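Long-range contact in glucose-1-phosphate thymidylyltransferase (Bacillus anthracis, PDB 4ECM), which catalyses the transfer of a thymidylyl group from dTTP to glucose-1-phosphate, giving dTDP-glucose and pyrophosphate, a step of dTDP-L-rhamnose biosynthesis: residues Thr71-Val85 / Glu94-Lys106. Sequence-based numbering, arbitrary orientation.
Sequences TDIMIITGKEHMGDV and EFGVSFTYRVQDK. With DAU (2'deoxy-thymidine-5'-diphospho-alpha-D-glucose), chain B.
Ile73 and Thr100 sit in neighbouring parallel strands, 72-77 and 98-103, of a beta-alpha-beta unit in the Rossmann-like nucleotidyltransferase fold, with helix 82-89 as the crossover. Bonds run in both directions: Ile73 N gives to Ser98 O (3.0 Å), while Ile73 O accepts from Thr100 N; Ile75 repeats the pattern with Thr100 O and Arg102 N. The bond from Thr77 N to Arg102 O is weak (3.4 Å), but Thr77 O takes Gln104 N (3.0 Å). Met74 and Ile76, which alternate with these, hydrogen-bond with the backbones of Gly27, Ile29 and Ala31, on and just after strand 25-30.

Beneath the helix, the side chains of Ile75 and Tyr101 run side by side, and Met82 SD makes an oblique Met-aromatic contact 4.6 Å from the Tyr101 ring centroid; the phenol oxygen is bonded to Gly90 O. Across the sheet, Met74 bends at chi3 (-71°), carrying CE against Thr100 CG2 and Arg102 CG. The Arg102 guanidinium reaches Leu116 O through NH1 and Phe99 O of a second subunit through NE. At the strand start, a water donates to Asp72 OD1 and is hydrogen-bonded to Ser98 OG.

Toward the nucleotide, the extended Gln104 reads the thymine: its NE2 is hydrogen-bonded to Gln112 OE1 and Gly109 O and meets O41 only weakly (3.2 Å), a third acceptor for two protons, whereas its OE1 receives a nearly straight bond from N31 of the nucleotide (2.7 Å, 169°).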
loop_
_atom_site.group_PDB
_atom_site.type_symbol
_atom_site.label_atom_id
_atom_site.label_comp_id
_atom_site.label_asym_id
_atom_site.label_seq_id
_atom_site.Cartn_x
_atom_site.Cartn_y
_atom_site.Cartn_z
ATOM N N THR A 71 -26.860 9.884 -2.474
ATOM C CA THR A 71 -26.113 8.891 -1.703
ATOM C C THR A 71 -25.509 7.728 -2.502
ATOM O O THR A 71 -24.664 7.017 -1.968
ATOM C CB THR A 71 -26.999 8.330 -0.593
ATOM O OG1 THR A 71 -28.183 7.756 -1.166
ATOM C CG2 THR A 71 -27.398 9.452 0.382
ATOM N N ASP A 72 -25.967 7.511 -3.738
ATOM C CA ASP A 72 -25.410 6.478 -4.624
ATOM C C ASP A 72 -24.340 7.187 -5.439
ATOM O O ASP A 72 -24.644 7.924 -6.373
ATOM C CB ASP A 72 -26.480 5.880 -5.550
ATOM C CG ASP A 72 -27.548 5.090 -4.799
ATOM O OD1 ASP A 72 -27.227 4.407 -3.809
ATOM O OD2 ASP A 72 -28.722 5.143 -5.214
ATOM N N ILE A 73 -23.080 6.949 -5.092
ATOM C CA ILE A 73 -21.972 7.674 -5.700
ATOM C C ILE A 73 -20.902 6.758 -6.269
ATOM O O ILE A 73 -20.448 5.819 -5.598
ATOM C CB ILE A 73 -21.286 8.558 -4.640
ATOM C CG1 ILE A 73 -22.303 9.518 -4.004
ATOM C CG2 ILE A 73 -20.108 9.324 -5.263
ATOM C CD1 ILE A 73 -21.834 10.215 -2.750
ATOM N N MET A 74 -20.494 7.042 -7.502
ATOM C CA MET A 74 -19.422 6.301 -8.121
ATOM C C MET A 74 -18.142 7.135 -8.080
ATOM O O MET A 74 -18.156 8.336 -8.357
ATOM C CB MET A 74 -19.772 5.905 -9.564
ATOM C CG MET A 74 -18.589 5.286 -10.317
ATOM S SD MET A 74 -19.061 4.206 -11.690
ATOM C CE MET A 74 -19.713 2.826 -10.751
ATOM N N ILE A 75 -17.042 6.480 -7.743
ATOM C CA ILE A 75 -15.732 7.112 -7.640
ATOM C C ILE A 75 -14.827 6.514 -8.709
ATOM O O ILE A 75 -14.658 5.289 -8.771
ATOM C CB ILE A 75 -15.104 6.820 -6.277
ATOM C CG1 ILE A 75 -16.021 7.282 -5.119
ATOM C CG2 ILE A 75 -13.677 7.421 -6.172
ATOM C CD1 ILE A 75 -16.186 8.723 -4.967
ATOM N N ILE A 76 -14.246 7.374 -9.543
ATOM C CA ILE A 76 -13.315 6.953 -10.585
ATOM C C ILE A 76 -11.897 7.423 -10.245
ATOM O O ILE A 76 -11.690 8.587 -9.912
ATOM C CB ILE A 76 -13.683 7.554 -11.933
ATOM C CG1 ILE A 76 -15.110 7.158 -12.342
ATOM C CG2 ILE A 76 -12.655 7.137 -13.017
ATOM C CD1 ILE A 76 -15.333 5.660 -12.530
ATOM N N THR A 77 -10.928 6.517 -10.298
ATOM C CA THR A 77 -9.531 6.897 -10.078
ATOM C C THR A 77 -8.614 5.901 -10.769
ATOM O O THR A 77 -9.085 4.948 -11.388
ATOM C CB THR A 77 -9.180 7.034 -8.569
ATOM O OG1 THR A 77 -7.940 7.752 -8.425
ATOM C CG2 THR A 77 -9.096 5.668 -7.890
ATOM N N GLY A 78 -7.311 6.146 -10.693
ATOM C CA GLY A 78 -6.309 5.259 -11.312
ATOM C C GLY A 78 -6.106 3.973 -10.525
ATOM O O GLY A 78 -6.422 3.894 -9.344
ATOM N N LYS A 79 -5.574 2.968 -11.196
ATOM C CA LYS A 79 -5.313 1.678 -10.596
ATOM C C LYS A 79 -4.420 1.769 -9.344
ATOM O O LYS A 79 -4.756 1.245 -8.292
ATOM C CB LYS A 79 -4.625 0.772 -11.631
ATOM C CG LYS A 79 -4.405 -0.646 -11.158
ATOM C CD LYS A 79 -3.909 -1.587 -12.275
ATOM C CE LYS A 79 -2.414 -1.481 -12.506
ATOM N NZ LYS A 79 -1.945 -2.459 -13.534
ATOM N N GLU A 80 -3.313 2.485 -9.481
ATOM C CA GLU A 80 -2.362 2.665 -8.393
ATOM C C GLU A 80 -2.966 3.407 -7.197
ATOM O O GLU A 80 -2.723 3.033 -6.039
ATOM C CB GLU A 80 -1.119 3.406 -8.910
ATOM C CG GLU A 80 -1.440 4.596 -9.810
ATOM C CD GLU A 80 -2.062 4.174 -11.152
ATOM O OE1 GLU A 80 -2.933 4.904 -11.653
ATOM O OE2 GLU A 80 -1.684 3.109 -11.697
ATOM N N HIS A 81 -3.775 4.426 -7.479
ATOM C CA HIS A 81 -4.357 5.258 -6.428
ATOM C C HIS A 81 -5.547 4.666 -5.675
ATOM O O HIS A 81 -5.879 5.138 -4.584
ATOM C CB HIS A 81 -4.816 6.614 -7.001
ATOM C CG HIS A 81 -3.702 7.473 -7.525
ATOM N ND1 HIS A 81 -3.703 7.995 -8.800
ATOM C CD2 HIS A 81 -2.549 7.892 -6.949
ATOM C CE1 HIS A 81 -2.606 8.712 -8.981
ATOM N NE2 HIS A 81 -1.884 8.653 -7.878
ATOM N N MET A 82 -6.179 3.636 -6.232
ATOM C CA MET A 82 -7.431 3.112 -5.666
ATOM C C MET A 82 -7.308 2.625 -4.233
ATOM O O MET A 82 -8.213 2.815 -3.440
ATOM C CB MET A 82 -7.988 2.000 -6.552
ATOM C CG MET A 82 -9.368 1.535 -6.165
ATOM S SD MET A 82 -10.652 2.736 -6.505
ATOM C CE MET A 82 -10.668 2.697 -8.304
ATOM N N GLY A 83 -6.187 2.012 -3.890
ATOM C CA GLY A 83 -5.982 1.520 -2.532
ATOM C C GLY A 83 -6.168 2.611 -1.491
ATOM O O GLY A 83 -6.910 2.455 -0.522
ATOM N N ASP A 84 -5.498 3.730 -1.703
ATOM C CA ASP A 84 -5.551 4.848 -0.761
ATOM C C ASP A 84 -6.902 5.529 -0.762
ATOM O O ASP A 84 -7.404 5.887 0.285
ATOM C CB ASP A 84 -4.443 5.848 -1.058
ATOM C CG ASP A 84 -3.063 5.345 -0.639
ATOM O OD1 ASP A 84 -2.958 4.381 0.166
ATOM O OD2 ASP A 84 -2.075 5.944 -1.099
ATOM N N VAL A 85 -7.508 5.672 -1.933
ATOM C CA VAL A 85 -8.812 6.296 -2.016
ATOM C C VAL A 85 -9.819 5.458 -1.244
ATOM O O VAL A 85 -10.589 5.979 -0.425
ATOM C CB VAL A 85 -9.256 6.493 -3.474
ATOM C CG1 VAL A 85 -10.693 6.999 -3.531
ATOM C CG2 VAL A 85 -8.285 7.455 -4.202
ATOM N N GLU A 94 -19.758 4.993 6.792
ATOM C CA GLU A 94 -19.376 5.936 7.834
ATOM C C GLU A 94 -19.824 7.370 7.517
ATOM O O GLU A 94 -20.016 8.176 8.430
ATOM C CB GLU A 94 -17.862 5.870 8.089
ATOM C CG GLU A 94 -17.410 4.515 8.610
ATOM C CD GLU A 94 -15.921 4.444 8.897
ATOM O OE1 GLU A 94 -15.220 5.477 8.762
ATOM O OE2 GLU A 94 -15.451 3.346 9.265
ATOM N N PHE A 95 -20.013 7.676 6.230
ATOM C CA PHE A 95 -20.449 9.014 5.793
ATOM C C PHE A 95 -21.928 9.081 5.438
ATOM O O PHE A 95 -22.397 10.098 4.947
ATOM C CB PHE A 95 -19.663 9.445 4.547
ATOM C CG PHE A 95 -18.180 9.320 4.688
ATOM C CD1 PHE A 95 -17.459 10.229 5.446
ATOM C CD2 PHE A 95 -17.493 8.308 4.051
ATOM C CE1 PHE A 95 -16.072 10.116 5.581
ATOM C CE2 PHE A 95 -16.119 8.189 4.187
ATOM C CZ PHE A 95 -15.409 9.101 4.955
ATOM N N GLY A 96 -22.676 8.020 5.675
ATOM C CA GLY A 96 -24.077 8.014 5.277
ATOM C C GLY A 96 -24.298 7.931 3.761
ATOM O O GLY A 96 -25.363 8.304 3.265
ATOM N N VAL A 97 -23.301 7.456 3.007
ATOM C CA VAL A 97 -23.463 7.292 1.558
ATOM C C VAL A 97 -23.107 5.867 1.143
ATOM O O VAL A 97 -22.848 5.012 1.974
ATOM C CB VAL A 97 -22.650 8.303 0.741
ATOM C CG1 VAL A 97 -23.115 9.724 1.044
ATOM C CG2 VAL A 97 -21.140 8.122 1.004
ATOM N N SER A 98 -23.090 5.624 -0.156
ATOM C CA SER A 98 -22.834 4.310 -0.672
ATOM C C SER A 98 -21.929 4.448 -1.903
ATOM O O SER A 98 -22.309 5.110 -2.871
ATOM C CB SER A 98 -24.185 3.699 -1.000
ATOM O OG SER A 98 -24.072 2.366 -1.356
ATOM N N PHE A 99 -20.728 3.854 -1.850
ATOM C CA PHE A 99 -19.750 3.987 -2.926
ATOM C C PHE A 99 -19.591 2.760 -3.805
ATOM O O PHE A 99 -19.693 1.627 -3.348
ATOM C CB PHE A 99 -18.345 4.325 -2.371
ATOM C CG PHE A 99 -18.250 5.676 -1.696
ATOM C CD1 PHE A 99 -18.578 6.833 -2.383
ATOM C CD2 PHE A 99 -17.771 5.789 -0.401
ATOM C CE1 PHE A 99 -18.487 8.069 -1.777
ATOM C CE2 PHE A 99 -17.669 7.027 0.221
ATOM C CZ PHE A 99 -18.020 8.169 -0.466
ATOM N N THR A 100 -19.296 3.014 -5.069
ATOM C CA THR A 100 -18.989 1.974 -6.051
ATOM C C THR A 100 -17.752 2.517 -6.775
ATOM O O THR A 100 -17.698 3.715 -7.083
ATOM C CB THR A 100 -20.174 1.736 -7.006
ATOM O OG1 THR A 100 -21.311 1.301 -6.245
ATOM C CG2 THR A 100 -19.845 0.664 -8.075
ATOM N N TYR A 101 -16.761 1.663 -7.037
ATOM C CA TYR A 101 -15.513 2.105 -7.639
ATOM C C TYR A 101 -15.168 1.482 -8.985
ATOM O O TYR A 101 -15.380 0.285 -9.210
ATOM C CB TYR A 101 -14.341 1.774 -6.687
ATOM C CG TYR A 101 -14.443 2.374 -5.291
ATOM C CD1 TYR A 101 -13.852 3.598 -4.987
ATOM C CD2 TYR A 101 -15.081 1.688 -4.265
ATOM C CE1 TYR A 101 -13.933 4.154 -3.671
ATOM C CE2 TYR A 101 -15.169 2.229 -2.958
ATOM C CZ TYR A 101 -14.589 3.458 -2.676
ATOM O OH TYR A 101 -14.670 3.969 -1.409
ATOM N N ARG A 102 -14.582 2.292 -9.859
ATOM C CA ARG A 102 -14.073 1.810 -11.146
ATOM C C ARG A 102 -12.733 2.461 -11.480
ATOM O O ARG A 102 -12.495 3.602 -11.132
ATOM C CB ARG A 102 -15.052 2.048 -12.272
ATOM C CG ARG A 102 -16.390 1.380 -12.054
ATOM C CD ARG A 102 -17.039 1.138 -13.392
ATOM N NE ARG A 102 -16.448 -0.019 -14.059
ATOM C CZ ARG A 102 -16.434 -0.210 -15.372
ATOM N NH1 ARG A 102 -16.902 0.724 -16.204
ATOM N NH2 ARG A 102 -15.890 -1.320 -15.861
ATOM N N VAL A 103 -11.888 1.709 -12.177
ATOM C CA VAL A 103 -10.557 2.128 -12.558
ATOM C C VAL A 103 -10.477 2.738 -13.957
ATOM O O VAL A 103 -10.994 2.178 -14.918
ATOM C CB VAL A 103 -9.580 0.902 -12.532
ATOM C CG1 VAL A 103 -8.183 1.271 -13.104
ATOM C CG2 VAL A 103 -9.476 0.327 -11.120
ATOM N N GLN A 104 -9.809 3.889 -14.051
ATOM C CA GLN A 104 -9.532 4.538 -15.318
ATOM C C GLN A 104 -8.070 4.197 -15.590
ATOM O O GLN A 104 -7.185 4.624 -14.861
ATOM C CB GLN A 104 -9.748 6.046 -15.239
ATOM C CG GLN A 104 -9.592 6.718 -16.582
ATOM C CD GLN A 104 -9.785 8.211 -16.539
ATOM O OE1 GLN A 104 -9.719 8.840 -15.471
ATOM N NE2 GLN A 104 -10.021 8.806 -17.721
ATOM N N ASP A 105 -7.833 3.392 -16.619
ATOM C CA ASP A 105 -6.491 2.880 -16.944
ATOM C C ASP A 105 -5.433 3.955 -17.157
ATOM O O ASP A 105 -4.352 3.866 -16.605
ATOM C CB ASP A 105 -6.560 1.976 -18.188
ATOM C CG ASP A 105 -7.292 0.671 -17.923
ATOM O OD1 ASP A 105 -8.143 0.270 -18.769
ATOM O OD2 ASP A 105 -7.028 0.061 -16.857
ATOM N N LYS A 106 -5.758 4.957 -17.966
ATOM C CA LYS A 106 -4.845 6.052 -18.267
ATOM C C LYS A 106 -5.599 7.363 -18.144
ATOM O O LYS A 106 -6.830 7.379 -18.283
ATOM C CB LYS A 106 -4.290 5.914 -19.693
ATOM C CG LYS A 106 -3.546 4.595 -19.934
ATOM C CD LYS A 106 -2.905 4.513 -21.332
ATOM C CE LYS A 106 -2.130 3.191 -21.494
ATOM N NZ LYS A 106 -1.521 3.024 -22.848
HETATM O O6 DAU B . -11.607 23.031 -13.055
HETATM C C6 DAU B . -12.562 23.387 -14.056
HETATM C C5 DAU B . -12.046 22.970 -15.426
HETATM O O5 DAU B . -11.769 21.574 -15.370
HETATM C C4 DAU B . -13.060 23.280 -16.533
HETATM O O4 DAU B . -13.272 24.682 -16.648
HETATM C C3 DAU B . -12.614 22.744 -17.891
HETATM O O3 DAU B . -13.673 22.964 -18.848
HETATM C C2 DAU B . -12.306 21.250 -17.740
HETATM O O2 DAU B . -11.776 20.706 -18.964
HETATM C C1 DAU B . -11.321 21.002 -16.605
HETATM O O1 DAU B . -10.057 21.550 -16.961
HETATM P P2 DAU B . -8.699 21.011 -16.274
HETATM O O3P DAU B . -8.557 21.553 -14.871
HETATM O O4P DAU B . -7.603 21.196 -17.285
HETATM O OPP DAU B . -9.009 19.432 -16.107
HETATM P P DAU B . -7.957 18.419 -15.434
HETATM O O1P DAU B . -7.170 19.154 -14.375
HETATM O O2P DAU B . -7.260 17.690 -16.525
HETATM O "O5'" DAU B . -8.921 17.386 -14.656
HETATM C "C5'" DAU B . -9.618 17.822 -13.507
HETATM C "C4'" DAU B . -10.151 16.689 -12.630
HETATM O "O4'" DAU B . -10.733 15.611 -13.360
HETATM C "C3'" DAU B . -9.104 16.109 -11.705
HETATM O "O3'" DAU B . -9.663 16.203 -10.391
HETATM C "C2'" DAU B . -8.937 14.667 -12.118
HETATM C "C1'" DAU B . -10.165 14.378 -12.969
HETATM N N11 DAU B . -9.917 13.699 -14.252
HETATM C C61 DAU B . -9.047 14.324 -15.183
HETATM C C51 DAU B . -8.510 13.611 -16.235
HETATM C C5A DAU B . -7.672 14.317 -17.281
HETATM C C21 DAU B . -10.045 12.298 -14.301
HETATM O O21 DAU B . -10.806 11.698 -13.374
HETATM N N31 DAU B . -9.535 11.567 -15.322
HETATM C C41 DAU B . -8.773 12.151 -16.284
HETATM O O41 DAU B . -8.255 11.403 -17.285
HETATM O O HOH W 1 -25.108 2.841 -4.313
HETATM O O HOH W 2 -4.802 3.102 -13.871
#